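Local coordinates for globin protein (Ramazzottius varieornatus, PDB 5ZIQ) that binds heme b in a hexacoordinated state and may bind or carry oxygen, although its function remains unknown, at residues A[21-27]-A[152-157]; A[34-38]-A[137-142]; A[105-109]-A[159-163]. All blocks are in the same frame, centred on the assembly; numbering follows the deposited sequence. Where two conformers were deposited one is given.

The three contacts tie helices of one globin fold together, and two of them use the last long helix, 148-170. Interaction 1 fixes the start of helix 25-38 on helix 148-170. Interaction 2 packs the end of helix 25-38 on helix 127-142. Y154 joins the two, with Y154 OH 2.8 Å from S34 OG in a probable hydrogen bond. Interaction 3 uses helix 148-170 again and touches interaction 1 there, P22 CG lying 3.6 Å from W160 CG. Interactions 2 and 3 do not touch; their nearest atoms are about 9 Å apart. The side chain of L109 lies about 6 Å from the heme, whose iron is bound axially by H88 and H116. W157 and W35 stand farther off, about 8 and 9 Å.

Interaction 1. Residues A[21-27]-A[152-157]; sequences FPLTARD and RIYKIW. With EDO (1,2-ethanediol), chain I; SO4 (sulfate ion), chain F.
D27 and R152 form a two-pronged salt bridge. The guanidinium comes end-on. NH1 of R152 bonds OD2 of D27 at 2.9 Å, and NH2 of R152 bonds OD1 of D27 at 3.0 Å. Both oxygens are met on their syn sides. They lie close to the guanidinium plane, but the carboxylate is turned 43° against it, so the nitrogens sit out of the carboxylate plane. A bend at chi3 (60°) turns the arginine head toward D27. I153 CG1 lies against one guanidinium face, offset toward its rim, and N149 also takes NH2. D27 is further tied to the start of helix 25-38. T24 is the N-cap, and its OG1 accepts from D27 N at 3.1 Å. A 1,2-ethanediol, probably from the crystallisation liquor, bridges the same two residues: its O1 accepts from T24 N and donates to D27 OD2 at 2.7 Å. A sulfate of probably like origin accepts from T24 OG1.

Below the charges the contact turns apolar. L23 spreads its branches over the helix. Its CD1 meets I153 CG2 at 3.7 Å, and its CD2 meets I156 CG2 at 3.8 Å. P22 CB touches the same I156 methyl. Deeper in, F21 CZ comes 3.8 Å from W157 CD1. These rings meet rim to rim, with planes 53° apart, and neither lies over the other. W157 goes on to pack against Y92, A95 and V96 of helix 79-97.

The contact thus fastens the lead-in and first turn of the first globin helix to the last one. With R152 on both carboxylate oxygens, D27 probably favours its ionised form, even at the pH 4 of this structure; the diol's hydroxyl adds a donor at OD2.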
loop_
_atom_site.group_PDB
_atom_site.type_symbol
_atom_site.label_atom_id
_atom_site.label_comp_id
_atom_site.label_asym_id
_atom_site.label_seq_id
_atom_site.Cartn_x
_atom_site.Cartn_y
_atom_site.Cartn_z
ATOM N N PHE A 21 -8.669 -0.291 16.378
ATOM C CA PHE A 21 -8.829 -0.132 14.938
ATOM C C PHE A 21 -9.488 1.234 14.714
ATOM O O PHE A 21 -10.400 1.577 15.431
ATOM C CB PHE A 21 -9.698 -1.266 14.389
ATOM C CG PHE A 21 -9.706 -1.340 12.889
ATOM C CD1 PHE A 21 -8.577 -1.775 12.210
ATOM C CD2 PHE A 21 -10.805 -0.920 12.165
ATOM C CE1 PHE A 21 -8.561 -1.826 10.808
ATOM C CE2 PHE A 21 -10.799 -0.951 10.762
ATOM C CZ PHE A 21 -9.680 -1.424 10.097
ATOM N N PRO A 22 -9.002 2.023 13.727
ATOM C CA PRO A 22 -9.478 3.419 13.662
ATOM C C PRO A 22 -10.934 3.575 13.241
ATOM O O PRO A 22 -11.603 4.498 13.674
ATOM C CB PRO A 22 -8.529 4.057 12.633
ATOM C CG PRO A 22 -8.014 2.901 11.803
ATOM C CD PRO A 22 -7.884 1.779 12.785
ATOM N N LEU A 23 -11.415 2.713 12.345
ATOM C CA LEU A 23 -12.740 2.932 11.746
ATOM C C LEU A 23 -13.882 2.454 12.618
ATOM O O LEU A 23 -13.772 1.403 13.265
ATOM C CB LEU A 23 -12.830 2.230 10.375
ATOM C CG LEU A 23 -11.746 2.625 9.363
ATOM C CD1 LEU A 23 -11.939 1.773 8.098
ATOM C CD2 LEU A 23 -11.807 4.124 9.058
ATOM N N THR A 24 -14.986 3.195 12.605
ATOM C CA THR A 24 -16.222 2.708 13.229
ATOM C C THR A 24 -16.689 1.442 12.528
ATOM O O THR A 24 -16.212 1.144 11.429
ATOM C CB THR A 24 -17.341 3.738 13.101
ATOM O OG1 THR A 24 -17.639 3.924 11.704
ATOM C CG2 THR A 24 -16.935 5.072 13.726
ATOM N N ALA A 25 -17.642 0.716 13.127
ATOM C CA ALA A 25 -18.140 -0.499 12.468
ATOM C C ALA A 25 -18.682 -0.214 11.085
ATOM O O ALA A 25 -18.399 -0.973 10.139
ATOM C CB ALA A 25 -19.183 -1.204 13.338
ATOM N N ARG A 26 -19.436 0.874 10.933
ATOM C CA ARG A 26 -19.986 1.235 9.627
ATOM C C ARG A 26 -18.875 1.542 8.616
ATOM O O ARG A 26 -18.913 1.053 7.486
ATOM C CB ARG A 26 -21.010 2.377 9.717
ATOM C CG ARG A 26 -22.330 1.988 10.374
ATOM C CD ARG A 26 -22.992 3.183 11.050
ATOM N NE ARG A 26 -24.234 2.839 11.762
ATOM C CZ ARG A 26 -24.316 2.172 12.922
ATOM N NH1 ARG A 26 -25.507 1.939 13.465
ATOM N NH2 ARG A 26 -23.227 1.730 13.551
ATOM N N ASP A 27 -17.868 2.296 9.034
ATOM C CA ASP A 27 -16.767 2.631 8.120
ATOM C C ASP A 27 -15.903 1.419 7.776
ATOM O O ASP A 27 -15.431 1.294 6.636
ATOM C CB ASP A 27 -15.916 3.781 8.665
ATOM C CG ASP A 27 -16.575 5.146 8.507
ATOM O OD1 ASP A 27 -17.671 5.275 7.898
ATOM O OD2 ASP A 27 -15.949 6.132 9.003
ATOM N N ARG A 152 -12.658 9.565 2.185
ATOM C CA ARG A 152 -12.489 9.904 3.606
ATOM C C ARG A 152 -11.970 8.686 4.382
ATOM O O ARG A 152 -11.009 8.783 5.160
ATOM C CB ARG A 152 -13.819 10.383 4.200
ATOM C CG ARG A 152 -13.786 10.697 5.697
ATOM C CD ARG A 152 -15.184 11.008 6.218
ATOM N NE ARG A 152 -16.152 9.925 6.055
ATOM C CZ ARG A 152 -16.259 8.878 6.869
ATOM N NH1 ARG A 152 -15.500 8.756 7.946
ATOM N NH2 ARG A 152 -17.156 7.936 6.602
ATOM N N ILE A 153 -12.621 7.545 4.170
ATOM C CA ILE A 153 -12.288 6.320 4.928
ATOM C C ILE A 153 -10.891 5.831 4.554
ATOM O O ILE A 153 -10.095 5.462 5.445
ATOM C CB ILE A 153 -13.341 5.207 4.688
ATOM C CG1 ILE A 153 -14.673 5.641 5.322
ATOM C CG2 ILE A 153 -12.856 3.812 5.150
ATOM C CD1 ILE A 153 -15.875 4.845 4.859
ATOM N N TYR A 154 -10.587 5.806 3.252
ATOM C CA TYR A 154 -9.247 5.380 2.833
ATOM C C TYR A 154 -8.148 6.275 3.387
ATOM O O TYR A 154 -7.104 5.772 3.786
ATOM C CB TYR A 154 -9.122 5.268 1.303
ATOM C CG TYR A 154 -9.653 3.951 0.739
ATOM C CD1 TYR A 154 -9.070 2.719 1.096
ATOM C CD2 TYR A 154 -10.732 3.939 -0.164
ATOM C CE1 TYR A 154 -9.562 1.516 0.577
ATOM C CE2 TYR A 154 -11.226 2.724 -0.690
ATOM C CZ TYR A 154 -10.633 1.530 -0.302
ATOM O OH TYR A 154 -11.100 0.329 -0.821
ATOM N N LYS A 155 -8.397 7.581 3.472
ATOM C CA LYS A 155 -7.375 8.491 3.996
ATOM C C LYS A 155 -7.105 8.144 5.470
ATOM O O LYS A 155 -5.938 8.096 5.873
ATOM C CB LYS A 155 -7.800 9.939 3.799
ATOM C CG LYS A 155 -7.599 10.426 2.366
ATOM C CD LYS A 155 -8.133 11.842 2.228
ATOM C CE LYS A 155 -7.891 12.390 0.824
ATOM N NZ LYS A 155 -8.511 13.730 0.635
ATOM N N ILE A 156 -8.161 7.850 6.243
ATOM C CA ILE A 156 -7.984 7.498 7.657
ATOM C C ILE A 156 -7.219 6.185 7.797
ATOM O O ILE A 156 -6.249 6.061 8.577
ATOM C CB ILE A 156 -9.353 7.334 8.369
ATOM C CG1 ILE A 156 -10.092 8.687 8.409
ATOM C CG2 ILE A 156 -9.167 6.756 9.782
ATOM C CD1 ILE A 156 -11.558 8.588 8.831
ATOM N N TRP A 157 -7.673 5.186 7.050
ATOM C CA TRP A 157 -7.121 3.846 7.199
ATOM C C TRP A 157 -5.698 3.769 6.638
ATOM O O TRP A 157 -4.808 3.194 7.272
ATOM C CB TRP A 157 -8.061 2.830 6.536
ATOM C CG TRP A 157 -7.534 1.420 6.549
ATOM C CD1 TRP A 157 -7.590 0.528 7.579
ATOM C CD2 TRP A 157 -6.898 0.760 5.469
ATOM N NE1 TRP A 157 -7.032 -0.672 7.194
ATOM C CE2 TRP A 157 -6.590 -0.556 5.900
ATOM C CE3 TRP A 157 -6.551 1.153 4.163
ATOM C CZ2 TRP A 157 -5.940 -1.489 5.071
ATOM C CZ3 TRP A 157 -5.913 0.222 3.332
ATOM C CH2 TRP A 157 -5.604 -1.081 3.802
HETATM C C1 EDO I . -13.621 6.651 11.796
HETATM O O1 EDO I . -14.647 5.759 11.339
HETATM C C2 EDO I . -13.995 8.115 11.588
HETATM O O2 EDO I . -15.119 8.557 12.360
HETATM S S SO4 F . -20.760 5.838 12.814
HETATM O O1 SO4 F . -21.873 6.534 12.135
HETATM O O2 SO4 F . -20.028 6.840 13.623
HETATM O O3 SO4 F . -21.321 4.829 13.734
HETATM O O4 SO4 F . -20.015 5.167 11.739
#

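Interaction 2. Residues A[34-38]-A[137-142]; sequences SWKTF and ALQTTL
A137 O lies at the edge of the F38 ring and accepts two bonds from T141. T141 N reaches it at 2.9 Å, the helical bond, and T141 OG1 donates to it at 2.8 Å. The contact belongs to the globin fold. It joins helix 25-38 to helix 127-142, the first and the next-to-last of the chain's helices, and the segments 34-38 and 137-142 cross at 77°. The two donors come from opposite faces of the carbonyl plane. This folds the threonine hydroxyl back onto its own helix. F38 CE1 rests 3.5 Å from this doubly bonded oxygen, near the ring plane.

F38 is a knob in a hole made by A137, L138, T141 and L142. Its CG is anti to the backbone N (chi1 -178°), which carries the ring across to the second helix and into the hole. L138 CD2 sits over the centre of one ring face, 3.5 Å from the centroid and 11° off the normal, a CH-pi contact. A137 CB meets the far end of the ring, near F38 CZ. T141 lies along the edge. W35 also reaches L138 CD2, its CZ3 4.1 Å away, so this methyl lies against both aromatic residues. Within its own helix, F38 CD2 rests 3.6 Å above one face of the W35 indole, offset toward its rim. W35 NE1 bonds D93 of helix 79-97, which fixes how the indole is turned. A45 and I89 also touch F38, so this ring joins four helices.

L142 packs nearer the backbone of 34-38, with both of its methyls. CD2 of L142 lies 3.8 Å from CG2 of T37. CD1 of L142 comes 3.4 Å from OG of S34, a hydroxyl already paired with Y154.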
loop_
_atom_site.group_PDB
_atom_site.type_symbol
_atom_site.label_atom_id
_atom_site.label_comp_id
_atom_site.label_asym_id
_atom_site.label_seq_id
_atom_site.Cartn_x
_atom_site.Cartn_y
_atom_site.Cartn_z
ATOM N N SER A 34 -15.508 -2.171 -0.275
ATOM C CA SER A 34 -14.806 -1.463 -1.333
ATOM C C SER A 34 -13.529 -2.193 -1.738
ATOM O O SER A 34 -13.234 -2.384 -2.929
ATOM C CB SER A 34 -14.474 -0.053 -0.860
ATOM O OG SER A 34 -13.687 0.604 -1.819
ATOM N N TRP A 35 -12.795 -2.652 -0.736
ATOM C CA TRP A 35 -11.553 -3.361 -0.985
ATOM C C TRP A 35 -11.802 -4.662 -1.726
ATOM O O TRP A 35 -10.962 -5.060 -2.527
ATOM C CB TRP A 35 -10.796 -3.651 0.313
ATOM C CG TRP A 35 -9.427 -4.149 0.034
ATOM C CD1 TRP A 35 -9.026 -5.440 -0.034
ATOM C CD2 TRP A 35 -8.263 -3.346 -0.251
ATOM N NE1 TRP A 35 -7.688 -5.504 -0.330
ATOM C CE2 TRP A 35 -7.188 -4.232 -0.457
ATOM C CE3 TRP A 35 -8.025 -1.960 -0.314
ATOM C CZ2 TRP A 35 -5.887 -3.783 -0.745
ATOM C CZ3 TRP A 35 -6.737 -1.510 -0.575
ATOM C CH2 TRP A 35 -5.676 -2.417 -0.799
ATOM N N LYS A 36 -12.924 -5.328 -1.428
ATOM C CA LYS A 36 -13.224 -6.602 -2.087
ATOM C C LYS A 36 -13.241 -6.369 -3.595
ATOM O O LYS A 36 -12.620 -7.126 -4.356
ATOM C CB LYS A 36 -14.540 -7.250 -1.575
ATOM C CG LYS A 36 -14.773 -8.664 -2.130
ATOM C CD LYS A 36 -13.651 -9.596 -1.713
ATOM C CE LYS A 36 -13.924 -11.034 -2.102
ATOM N NZ LYS A 36 -12.677 -11.860 -2.051
ATOM N N THR A 37 -13.893 -5.287 -4.019
ATOM C CA THR A 37 -13.893 -4.896 -5.431
ATOM C C THR A 37 -12.475 -4.618 -5.970
ATOM O O THR A 37 -12.060 -5.164 -7.006
ATOM C CB THR A 37 -14.826 -3.698 -5.654
ATOM O OG1 THR A 37 -16.130 -4.052 -5.174
ATOM C CG2 THR A 37 -14.902 -3.316 -7.138
ATOM N N PHE A 38 -11.729 -3.786 -5.257
ATOM C CA PHE A 38 -10.371 -3.413 -5.662
ATOM C C PHE A 38 -9.431 -4.612 -5.785
ATOM O O PHE A 38 -8.542 -4.641 -6.653
ATOM C CB PHE A 38 -9.823 -2.448 -4.620
ATOM C CG PHE A 38 -8.441 -1.940 -4.919
ATOM C CD1 PHE A 38 -8.196 -1.159 -6.055
ATOM C CD2 PHE A 38 -7.373 -2.259 -4.073
ATOM C CE1 PHE A 38 -6.915 -0.674 -6.319
ATOM C CE2 PHE A 38 -6.087 -1.773 -4.334
ATOM C CZ PHE A 38 -5.858 -0.978 -5.460
ATOM N N ALA A 137 -4.120 4.196 -7.323
ATOM C CA ALA A 137 -4.604 2.911 -7.815
ATOM C C ALA A 137 -6.066 2.695 -7.444
ATOM O O ALA A 137 -6.842 2.199 -8.257
ATOM C CB ALA A 137 -3.737 1.770 -7.311
ATOM N N LEU A 138 -6.428 3.057 -6.213
ATOM C CA LEU A 138 -7.833 2.995 -5.777
ATOM C C LEU A 138 -8.754 3.855 -6.649
ATOM O O LEU A 138 -9.764 3.371 -7.126
ATOM C CB LEU A 138 -7.960 3.382 -4.300
ATOM C CG LEU A 138 -7.453 2.340 -3.297
ATOM C CD1 LEU A 138 -7.234 3.010 -1.947
ATOM C CD2 LEU A 138 -8.424 1.159 -3.185
ATOM N N GLN A 139 -8.388 5.121 -6.862
ATOM C CA GLN A 139 -9.196 6.040 -7.699
ATOM C C GLN A 139 -9.372 5.483 -9.091
ATOM O O GLN A 139 -10.477 5.453 -9.625
ATOM C CB GLN A 139 -8.497 7.375 -7.871
ATOM C CG GLN A 139 -8.398 8.223 -6.643
ATOM C CD GLN A 139 -7.702 9.547 -6.905
ATOM O OE1 GLN A 139 -6.666 9.615 -7.588
ATOM N NE2 GLN A 139 -8.262 10.606 -6.356
ATOM N N THR A 140 -8.258 5.075 -9.686
ATOM C CA THR A 140 -8.237 4.652 -11.089
ATOM C C THR A 140 -9.044 3.371 -11.279
ATOM O O THR A 140 -9.807 3.235 -12.240
ATOM C CB THR A 140 -6.790 4.466 -11.594
ATOM O OG1 THR A 140 -6.034 5.642 -11.293
ATOM C CG2 THR A 140 -6.743 4.233 -13.101
ATOM N N THR A 141 -8.902 2.443 -10.343
ATOM C CA THR A 141 -9.522 1.134 -10.474
ATOM C C THR A 141 -10.992 1.189 -10.099
ATOM O O THR A 141 -11.845 0.631 -10.795
ATOM C CB THR A 141 -8.786 0.113 -9.587
ATOM O OG1 THR A 141 -7.406 0.075 -9.974
ATOM C CG2 THR A 141 -9.393 -1.266 -9.695
ATOM N N LEU A 142 -11.289 1.843 -8.976
ATOM C CA LEU A 142 -12.663 1.910 -8.503
ATOM C C LEU A 142 -13.510 2.924 -9.274
ATOM O O LEU A 142 -14.737 2.811 -9.285
ATOM C CB LEU A 142 -12.685 2.215 -6.994
ATOM C CG LEU A 142 -12.173 1.111 -6.051
ATOM C CD1 LEU A 142 -12.054 1.634 -4.629
ATOM C CD2 LEU A 142 -13.108 -0.088 -6.078
#

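Interaction 3. Residues A[105-109]-A[159-163]; sequences LLTNL and SWTTE
W160 holds its CG anti to the backbone N (chi1 179°), which brings its ring across to the other helix. L105 CB already points that way, and the same torsion (chi1 174°) carries its CG on to the ring edge. The two come from opposite directions, leucine against the rim of the indole. This is a helix-helix packing of the globin fold. Helix 102-115 leads to the axial H116, and helix 148-170 is the last of the chain. The axes of the short segments run at 65° to each other, 10.6 Å apart at their closest.

The six-membered ring of W160 does most of the touching. L105 CG lies in the indole plane at the ring edge, 3.8 Å from W160 CH2. L105 CD2 comes closer to W160 CH2, at 3.5 Å. L106 crosses the indole at about a right angle, its CD2 4.1 Å from W160 CZ2. L109 does likewise, with its CD1 3.9 Å from W160 CZ3.

The contact is wholly apolar. The hydroxyl of T161 is turned to I158 O of its own helix, which leaves carbon to face L109. F21 and A95 touch L105, P22 touches W160, and Y92 touches T161, so the N-terminal loop and helix 79-97 border the contact. L109 CD1 sits 4.1 Å from both CA and CB of T161.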
loop_
_atom_site.group_PDB
_atom_site.type_symbol
_atom_site.label_atom_id
_atom_site.label_comp_id
_atom_site.label_asym_id
_atom_site.label_seq_id
_atom_site.Cartn_x
_atom_site.Cartn_y
_atom_site.Cartn_z
ATOM N N LEU A 105 -2.732 -7.798 12.757
ATOM C CA LEU A 105 -2.589 -6.626 11.877
ATOM C C LEU A 105 -1.373 -5.805 12.308
ATOM O O LEU A 105 -0.519 -5.446 11.480
ATOM C CB LEU A 105 -3.888 -5.815 11.949
ATOM C CG LEU A 105 -4.055 -4.468 11.271
ATOM C CD1 LEU A 105 -3.853 -4.611 9.789
ATOM C CD2 LEU A 105 -5.479 -4.039 11.546
ATOM N N LEU A 106 -1.235 -5.596 13.623
ATOM C CA LEU A 106 -0.077 -4.849 14.132
ATOM C C LEU A 106 1.253 -5.571 13.913
ATOM O O LEU A 106 2.223 -4.959 13.494
ATOM C CB LEU A 106 -0.264 -4.489 15.609
ATOM C CG LEU A 106 -1.414 -3.522 15.937
ATOM C CD1 LEU A 106 -1.616 -3.477 17.444
ATOM C CD2 LEU A 106 -1.182 -2.126 15.374
ATOM N N THR A 107 1.284 -6.882 14.171
ATOM C CA THR A 107 2.466 -7.713 13.916
ATOM C C THR A 107 2.884 -7.577 12.438
ATOM O O THR A 107 4.062 -7.333 12.122
ATOM C CB THR A 107 2.144 -9.181 14.256
ATOM O OG1 THR A 107 1.934 -9.289 15.670
ATOM C CG2 THR A 107 3.291 -10.136 13.812
ATOM N N ASN A 108 1.907 -7.681 11.545
ATOM C CA ASN A 108 2.201 -7.692 10.111
ATOM C C ASN A 108 2.703 -6.346 9.626
ATOM O O ASN A 108 3.692 -6.286 8.885
ATOM C CB ASN A 108 0.970 -8.132 9.320
ATOM C CG ASN A 108 0.648 -9.600 9.510
ATOM O OD1 ASN A 108 1.523 -10.402 9.844
ATOM N ND2 ASN A 108 -0.617 -9.956 9.311
ATOM N N LEU A 109 2.051 -5.260 10.062
ATOM C CA LEU A 109 2.473 -3.930 9.619
ATOM C C LEU A 109 3.819 -3.524 10.201
ATOM O O LEU A 109 4.651 -2.938 9.496
ATOM C CB LEU A 109 1.399 -2.887 9.901
ATOM C CG LEU A 109 0.096 -3.078 9.108
ATOM C CD1 LEU A 109 -0.957 -2.170 9.723
ATOM C CD2 LEU A 109 0.299 -2.797 7.611
ATOM N N SER A 159 -3.544 6.203 6.361
ATOM C CA SER A 159 -2.710 6.941 7.332
ATOM C C SER A 159 -2.360 6.089 8.552
ATOM O O SER A 159 -1.204 6.042 8.972
ATOM C CB SER A 159 -3.392 8.235 7.779
ATOM O OG SER A 159 -3.399 9.164 6.718
ATOM N N TRP A 160 -3.360 5.390 9.083
ATOM C CA TRP A 160 -3.166 4.561 10.266
ATOM C C TRP A 160 -2.182 3.422 9.954
ATOM O O TRP A 160 -1.255 3.164 10.740
ATOM C CB TRP A 160 -4.516 4.044 10.742
ATOM C CG TRP A 160 -4.457 3.146 11.940
ATOM C CD1 TRP A 160 -4.530 3.527 13.256
ATOM C CD2 TRP A 160 -4.334 1.728 11.937
ATOM N NE1 TRP A 160 -4.451 2.418 14.074
ATOM C CE2 TRP A 160 -4.341 1.306 13.291
ATOM C CE3 TRP A 160 -4.225 0.759 10.922
ATOM C CZ2 TRP A 160 -4.232 -0.037 13.661
ATOM C CZ3 TRP A 160 -4.119 -0.578 11.292
ATOM C CH2 TRP A 160 -4.120 -0.965 12.650
ATOM N N THR A 161 -2.348 2.758 8.805
ATOM C CA THR A 161 -1.368 1.720 8.434
ATOM C C THR A 161 0.051 2.268 8.333
ATOM O O THR A 161 0.983 1.601 8.786
ATOM C CB THR A 161 -1.705 0.953 7.120
ATOM O OG1 THR A 161 -1.605 1.817 5.974
ATOM C CG2 THR A 161 -3.090 0.351 7.198
ATOM N N THR A 162 0.230 3.459 7.746
ATOM C CA THR A 162 1.583 4.060 7.630
ATOM C C THR A 162 2.220 4.288 8.988
ATOM O O THR A 162 3.428 4.036 9.160
ATOM C CB THR A 162 1.525 5.388 6.873
ATOM O OG1 THR A 162 1.119 5.103 5.549
ATOM C CG2 THR A 162 2.911 6.124 6.825
ATOM N N GLU A 163 1.418 4.780 9.933
ATOM C CA GLU A 163 1.901 4.987 11.285
ATOM C C GLU A 163 2.427 3.679 11.887
ATOM O O GLU A 163 3.490 3.678 12.513
ATOM C CB GLU A 163 0.820 5.640 12.141
ATOM C CG GLU A 163 1.340 6.295 13.412
ATOM C CD GLU A 163 1.507 5.335 14.572
ATOM O OE1 GLU A 163 2.536 5.458 15.282
ATOM O OE2 GLU A 163 0.616 4.476 14.790
#